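Local coordinates for Cow rumen GH26 endo-mannanase (Metagenome, PDB 6UEH), which probably cleaves internal beta-1,4 linkages of mannans such as galactomannan, as a family GH26 endo-mannanase with an accessory CBM6 domain, at residues A[172-177]-A[447-452]; A[384-389]-A[425-430]. One frame throughout, in Å; residues are numbered along the deposited sequence.

In the fold
From the N terminus the chain first builds the CBM6 domain with its calcium site, then enters the GH26 barrel, where the end of strand 169-174 forms the start of 172-177. Contact 1 returns to this point only at 447-452, closing a loop of 269 residues that contains most of the barrel. Contact 2 falls wholly within that span: 384-389 meets 425-430 after 35 residues, across helix 408-417. The two do not cross, but they touch, their centres about 10 Å apart. Probable hydrogen bonds from L426 N to Y447 O and from C449 N to N429 OD1 join them, and together they tie strands 382-387, 423-429 and 169-174 through loop 447-452.

Contact 1: A[172-177]-A[447-452]; sequences GQQEIY and YFCPWY
Over one face of the W451 indole lies the Q174 side chain, with CG 3.8 Å from the centroid of the six-membered ring, a CH-pi contact; Y452 CD2 rests toward the rim of the same face. The Y452 ring has W451 NE1 above one face and Y177 N above the opposite one, with Q174 CG at its edge. Y177 turns its own edge to Y452 in an offset edge-to-face pair, centroids 5.5 Å apart and planes at 69°, and I176 CD1 reaches Y452 CD1 at 3.5 Å. Q174 NE2 is held by F205 O. The 447-452 loop runs between strands 423-429 and 169-174 of the TIM barrel, its backbone bonding to L426 through Y447 and to I170 through F448; its 448-452 part runs 24° from the direction of 172-177. Across this seam Q174 N donates to P450 O at 3.2 Å, almost in line with the carbonyl. Although its CB points away, Q173 places CG opposite the backbone N (chi1 178°) and bends at chi2, bringing its amide back over the seam. There NE2 bonds W451 O (3.1 Å), from above the carbonyl plane, and Q174 O (3.0 Å), both acceptors lying close to the amide plane.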
loop_
_atom_site.group_PDB
_atom_site.type_symbol
_atom_site.label_atom_id
_atom_site.label_comp_id
_atom_site.label_asym_id
_atom_site.label_seq_id
_atom_site.Cartn_x
_atom_site.Cartn_y
_atom_site.Cartn_z
ATOM N N GLY A 172 4.259 10.238 10.082
ATOM C CA GLY A 172 4.602 9.111 10.927
ATOM C C GLY A 172 6.083 8.797 10.900
ATOM O O GLY A 172 6.797 9.220 9.993
ATOM N N GLN A 173 6.543 8.051 11.900
ATOM C CA GLN A 173 7.950 7.677 11.995
ATOM C C GLN A 173 8.132 6.445 12.871
ATOM O O GLN A 173 7.604 6.383 13.980
ATOM C CB GLN A 173 8.782 8.834 12.553
ATOM C CG GLN A 173 10.258 8.501 12.729
ATOM C CD GLN A 173 10.937 8.175 11.410
ATOM O OE1 GLN A 173 10.781 8.897 10.425
ATOM N NE2 GLN A 173 11.688 7.080 11.384
ATOM N N GLN A 174 8.880 5.468 12.370
ATOM C CA GLN A 174 9.203 4.277 13.146
ATOM C C GLN A 174 10.374 4.562 14.081
ATOM O O GLN A 174 11.375 5.147 13.659
ATOM C CB GLN A 174 9.542 3.101 12.226
ATOM C CG GLN A 174 9.763 1.781 12.952
ATOM C CD GLN A 174 8.458 1.112 13.355
ATOM O OE1 GLN A 174 7.402 1.397 12.791
ATOM N NE2 GLN A 174 8.526 0.219 14.335
ATOM N N GLU A 175 10.250 4.155 15.342
ATOM C CA GLU A 175 11.342 4.300 16.298
ATOM C C GLU A 175 12.336 3.153 16.139
ATOM O O GLU A 175 12.029 2.132 15.526
ATOM C CB GLU A 175 10.822 4.344 17.741
ATOM C CG GLU A 175 10.387 2.993 18.296
ATOM C CD GLU A 175 10.101 3.036 19.789
ATOM O OE1 GLU A 175 10.129 4.139 20.376
ATOM O OE2 GLU A 175 9.848 1.964 20.381
ATOM N N ILE A 176 13.523 3.332 16.704
ATOM C CA ILE A 176 14.602 2.360 16.575
ATOM C C ILE A 176 14.252 1.045 17.280
ATOM O O ILE A 176 13.424 1.019 18.194
ATOM C CB ILE A 176 15.924 2.937 17.148
ATOM C CG1 ILE A 176 17.138 2.104 16.718
ATOM C CG2 ILE A 176 15.839 3.085 18.664
ATOM C CD1 ILE A 176 17.562 2.325 15.276
ATOM N N TYR A 177 14.864 -0.046 16.828
ATOM C CA TYR A 177 14.726 -1.343 17.484
ATOM C C TYR A 177 15.205 -1.264 18.929
ATOM O O TYR A 177 16.029 -0.412 19.269
ATOM C CB TYR A 177 15.513 -2.416 16.727
ATOM C CG TYR A 177 16.980 -2.085 16.540
ATOM C CD1 TYR A 177 17.914 -2.377 17.529
ATOM C CD2 TYR A 177 17.431 -1.479 15.373
ATOM C CE1 TYR A 177 19.254 -2.073 17.361
ATOM C CE2 TYR A 177 18.766 -1.174 15.195
ATOM C CZ TYR A 177 19.674 -1.472 16.191
ATOM O OH TYR A 177 21.005 -1.165 16.013
ATOM N N TYR A 447 -1.504 7.757 5.742
ATOM C CA TYR A 447 -0.326 8.263 6.438
ATOM C C TYR A 447 0.962 7.759 5.791
ATOM O O TYR A 447 0.928 6.882 4.925
ATOM C CB TYR A 447 -0.373 7.893 7.930
ATOM C CG TYR A 447 -0.143 6.431 8.300
ATOM C CD1 TYR A 447 1.141 5.938 8.517
ATOM C CD2 TYR A 447 -1.212 5.564 8.489
ATOM C CE1 TYR A 447 1.354 4.614 8.878
ATOM C CE2 TYR A 447 -1.009 4.238 8.853
ATOM C CZ TYR A 447 0.275 3.768 9.045
ATOM O OH TYR A 447 0.481 2.451 9.409
ATOM N N PHE A 448 2.090 8.341 6.190
ATOM C CA PHE A 448 3.397 7.848 5.763
ATOM C C PHE A 448 4.244 7.532 6.986
ATOM O O PHE A 448 3.952 8.001 8.086
ATOM C CB PHE A 448 4.116 8.853 4.848
ATOM C CG PHE A 448 4.400 10.197 5.485
ATOM C CD1 PHE A 448 5.450 10.359 6.378
ATOM C CD2 PHE A 448 3.646 11.310 5.144
ATOM C CE1 PHE A 448 5.717 11.594 6.948
ATOM C CE2 PHE A 448 3.911 12.548 5.702
ATOM C CZ PHE A 448 4.949 12.691 6.603
ATOM N N CYS A 449 5.295 6.743 6.791
ATOM C CA CYS A 449 6.127 6.315 7.906
ATOM C C CYS A 449 7.466 5.762 7.433
ATOM O O CYS A 449 7.567 4.586 7.087
ATOM C CB CYS A 449 5.393 5.259 8.738
ATOM S SG CYS A 449 6.238 4.778 10.261
ATOM N N PRO A 450 8.500 6.615 7.412
ATOM C CA PRO A 450 9.849 6.127 7.116
ATOM C C PRO A 450 10.311 5.133 8.178
ATOM O O PRO A 450 9.900 5.241 9.335
ATOM C CB PRO A 450 10.704 7.399 7.149
ATOM C CG PRO A 450 9.735 8.526 6.952
ATOM C CD PRO A 450 8.467 8.073 7.605
ATOM N N TRP A 451 11.144 4.176 7.789
ATOM C CA TRP A 451 11.737 3.258 8.751
ATOM C C TRP A 451 12.766 4.033 9.572
ATOM O O TRP A 451 13.040 5.200 9.278
ATOM C CB TRP A 451 12.367 2.060 8.033
ATOM C CG TRP A 451 12.493 0.822 8.877
ATOM C CD1 TRP A 451 13.642 0.148 9.177
ATOM C CD2 TRP A 451 11.430 0.109 9.527
ATOM N NE1 TRP A 451 13.360 -0.938 9.970
ATOM C CE2 TRP A 451 12.011 -0.983 10.201
ATOM C CE3 TRP A 451 10.046 0.290 9.605
ATOM C CZ2 TRP A 451 11.256 -1.889 10.946
ATOM C CZ3 TRP A 451 9.298 -0.612 10.348
ATOM C CH2 TRP A 451 9.905 -1.687 11.005
ATOM N N TYR A 452 13.327 3.408 10.601
ATOM C CA TYR A 452 14.304 4.094 11.440
ATOM C C TYR A 452 15.670 4.188 10.762
ATOM O O TYR A 452 15.872 3.654 9.672
ATOM C CB TYR A 452 14.442 3.396 12.799
ATOM C CG TYR A 452 14.687 1.904 12.734
ATOM C CD1 TYR A 452 15.925 1.396 12.353
ATOM C CD2 TYR A 452 13.689 1.002 13.075
ATOM C CE1 TYR A 452 16.153 0.033 12.301
ATOM C CE2 TYR A 452 13.908 -0.360 13.028
ATOM C CZ TYR A 452 15.141 -0.838 12.639
ATOM O OH TYR A 452 15.364 -2.192 12.589
#

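Contact 2: A[384-389]-A[425-430]; sequences GYDKYN and SLAEND
This is a parallel strand pairing, interrupted by a beta bulge, between the sixth and seventh strands of the barrel. Two backbone bonds frame the bulge: Y385 N to S425 O at 2.8 Å and K387 N to E428 O at 2.7 Å, with a weak bond from A427 N to Y385 O between them. G384 bridges S425 but D386 bridges E428, so the register slips by one residue. The chain turns a corner at E428, and the short axes of 384-387 and 425-427 diverge by 59°. Beyond the corner D430 N continues the pairing to K387 O (3.2 Å). The A427 methyl packs against G384, which has no side chain, CB to CA 4.0 Å.

D386 and E428 project from the same face of the sheet, with D386 OD2 3.3 Å from E428 OE2. R309 binds both carboxylates, while N362 holds D386 OD1. Y388 supplies E428 with another partner: with CG opposite its own carbonyl carbon (chi1 -69°), the ring passes over N429 CA and its OH bonds E428 OE1 at 2.8 Å. OE1 lies at the ring edge, in its plane, and receives the hydroxyl on its anti side, somewhat out of the carboxylate plane; the ring stands 87° from the carboxylate. K387 leaves by the other face. Bends at chi3 and chi4 bring NZ to N389 OD1 (2.9 Å) and into a salt bridge with D430 OD1 (3.3 Å), while T390 bonds D430 OD2; S431 O also takes a bond from NZ.

Helix 408-417 links the strands in a beta-alpha-beta unit, its I410 and L414 packing on Y385. An acetate, probably from the crystallisation liquor, lies beside E428 and may mark a pocket at the C-terminal strand ends, consistent with the active-site end of a clan GH-A TIM barrel, where the seventh strand carries the nucleophile.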
loop_
_atom_site.group_PDB
_atom_site.type_symbol
_atom_site.label_atom_id
_atom_site.label_comp_id
_atom_site.label_asym_id
_atom_site.label_seq_id
_atom_site.Cartn_x
_atom_site.Cartn_y
_atom_site.Cartn_z
ATOM N N GLY A 384 -2.141 -1.541 4.502
ATOM C CA GLY A 384 -0.859 -0.865 4.495
ATOM C C GLY A 384 -0.048 -1.215 3.265
ATOM O O GLY A 384 -0.116 -2.337 2.770
ATOM N N TYR A 385 0.707 -0.248 2.755
ATOM C CA TYR A 385 1.648 -0.524 1.678
ATOM C C TYR A 385 3.041 -0.080 2.100
ATOM O O TYR A 385 3.234 1.053 2.540
ATOM C CB TYR A 385 1.237 0.170 0.374
ATOM C CG TYR A 385 2.126 -0.224 -0.785
ATOM C CD1 TYR A 385 2.006 -1.476 -1.377
ATOM C CD2 TYR A 385 3.100 0.639 -1.271
ATOM C CE1 TYR A 385 2.822 -1.856 -2.425
ATOM C CE2 TYR A 385 3.925 0.267 -2.323
ATOM C CZ TYR A 385 3.779 -0.984 -2.893
ATOM O OH TYR A 385 4.592 -1.368 -3.935
ATOM N N ASP A 386 4.006 -0.985 1.985
ATOM C CA ASP A 386 5.382 -0.670 2.335
ATOM C C ASP A 386 6.165 -0.324 1.076
ATOM O O ASP A 386 6.510 -1.201 0.282
ATOM C CB ASP A 386 6.021 -1.834 3.091
ATOM C CG ASP A 386 5.433 -2.008 4.480
ATOM O OD1 ASP A 386 4.388 -1.389 4.774
ATOM O OD2 ASP A 386 6.014 -2.758 5.284
ATOM N N LYS A 387 6.431 0.967 0.902
ATOM C CA LYS A 387 6.978 1.488 -0.345
ATOM C C LYS A 387 8.469 1.781 -0.260
ATOM O O LYS A 387 8.880 2.829 0.239
ATOM C CB LYS A 387 6.236 2.759 -0.755
ATOM C CG LYS A 387 6.731 3.370 -2.058
ATOM C CD LYS A 387 6.389 4.845 -2.139
ATOM C CE LYS A 387 7.089 5.629 -1.041
ATOM N NZ LYS A 387 8.574 5.507 -1.134
ATOM N N TYR A 388 9.278 0.856 -0.761
ATOM C CA TYR A 388 10.713 1.075 -0.846
ATOM C C TYR A 388 11.121 1.137 -2.311
ATOM O O TYR A 388 11.342 0.109 -2.945
ATOM C CB TYR A 388 11.472 -0.027 -0.107
ATOM C CG TYR A 388 11.294 0.027 1.395
ATOM C CD1 TYR A 388 12.129 0.809 2.181
ATOM C CD2 TYR A 388 10.291 -0.701 2.025
ATOM C CE1 TYR A 388 11.977 0.865 3.554
ATOM C CE2 TYR A 388 10.130 -0.650 3.403
ATOM C CZ TYR A 388 10.976 0.138 4.161
ATOM O OH TYR A 388 10.829 0.197 5.530
ATOM N N ASN A 389 11.203 2.351 -2.848
ATOM C CA ASN A 389 11.441 2.522 -4.273
ATOM C C ASN A 389 12.639 3.404 -4.609
ATOM O O ASN A 389 12.672 4.026 -5.668
ATOM C CB ASN A 389 10.184 3.090 -4.948
ATOM C CG ASN A 389 9.704 4.387 -4.312
ATOM O OD1 ASN A 389 10.312 4.902 -3.373
ATOM N ND2 ASN A 389 8.607 4.924 -4.832
ATOM N N SER A 425 -2.780 3.144 3.438
ATOM C CA SER A 425 -1.680 3.971 3.917
ATOM C C SER A 425 -0.311 3.500 3.433
ATOM O O SER A 425 -0.167 2.398 2.906
ATOM C CB SER A 425 -1.685 4.000 5.441
ATOM O OG SER A 425 -1.378 2.716 5.957
ATOM N N LEU A 426 0.690 4.354 3.618
ATOM C CA LEU A 426 2.080 3.958 3.451
ATOM C C LEU A 426 2.621 3.549 4.815
ATOM O O LEU A 426 3.168 4.373 5.549
ATOM C CB LEU A 426 2.912 5.095 2.851
ATOM C CG LEU A 426 2.610 5.464 1.397
ATOM C CD1 LEU A 426 3.374 6.715 0.987
ATOM C CD2 LEU A 426 2.939 4.300 0.472
ATOM N N ALA A 427 2.438 2.277 5.158
ATOM C CA ALA A 427 2.806 1.764 6.477
ATOM C C ALA A 427 4.310 1.834 6.714
ATOM O O ALA A 427 4.759 2.008 7.848
ATOM C CB ALA A 427 2.310 0.334 6.642
ATOM N N GLU A 428 5.077 1.670 5.640
ATOM C CA GLU A 428 6.528 1.841 5.666
ATOM C C GLU A 428 6.995 2.464 4.360
ATOM O O GLU A 428 6.369 2.271 3.316
ATOM C CB GLU A 428 7.262 0.510 5.867
ATOM C CG GLU A 428 6.994 -0.212 7.170
ATOM C CD GLU A 428 7.862 -1.448 7.324
ATOM O OE1 GLU A 428 8.885 -1.545 6.615
ATOM O OE2 GLU A 428 7.523 -2.322 8.147
ATOM N N ASN A 429 8.101 3.198 4.414
ATOM C CA ASN A 429 8.731 3.689 3.196
ATOM C C ASN A 429 10.185 4.083 3.413
ATOM O O ASN A 429 10.634 4.245 4.551
ATOM C CB ASN A 429 7.955 4.882 2.616
ATOM C CG ASN A 429 7.615 5.937 3.662
ATOM O OD1 ASN A 429 6.478 6.020 4.135
ATOM N ND2 ASN A 429 8.599 6.753 4.022
ATOM N N ASP A 430 10.935 4.204 2.323
ATOM C CA ASP A 430 12.193 4.924 2.394
ATOM C C ASP A 430 11.847 6.387 2.170
ATOM O O ASP A 430 11.602 7.115 3.129
ATOM C CB ASP A 430 13.237 4.401 1.384
ATOM C CG ASP A 430 12.631 3.954 0.064
ATOM O OD1 ASP A 430 11.535 4.427 -0.296
ATOM O OD2 ASP A 430 13.272 3.127 -0.623
#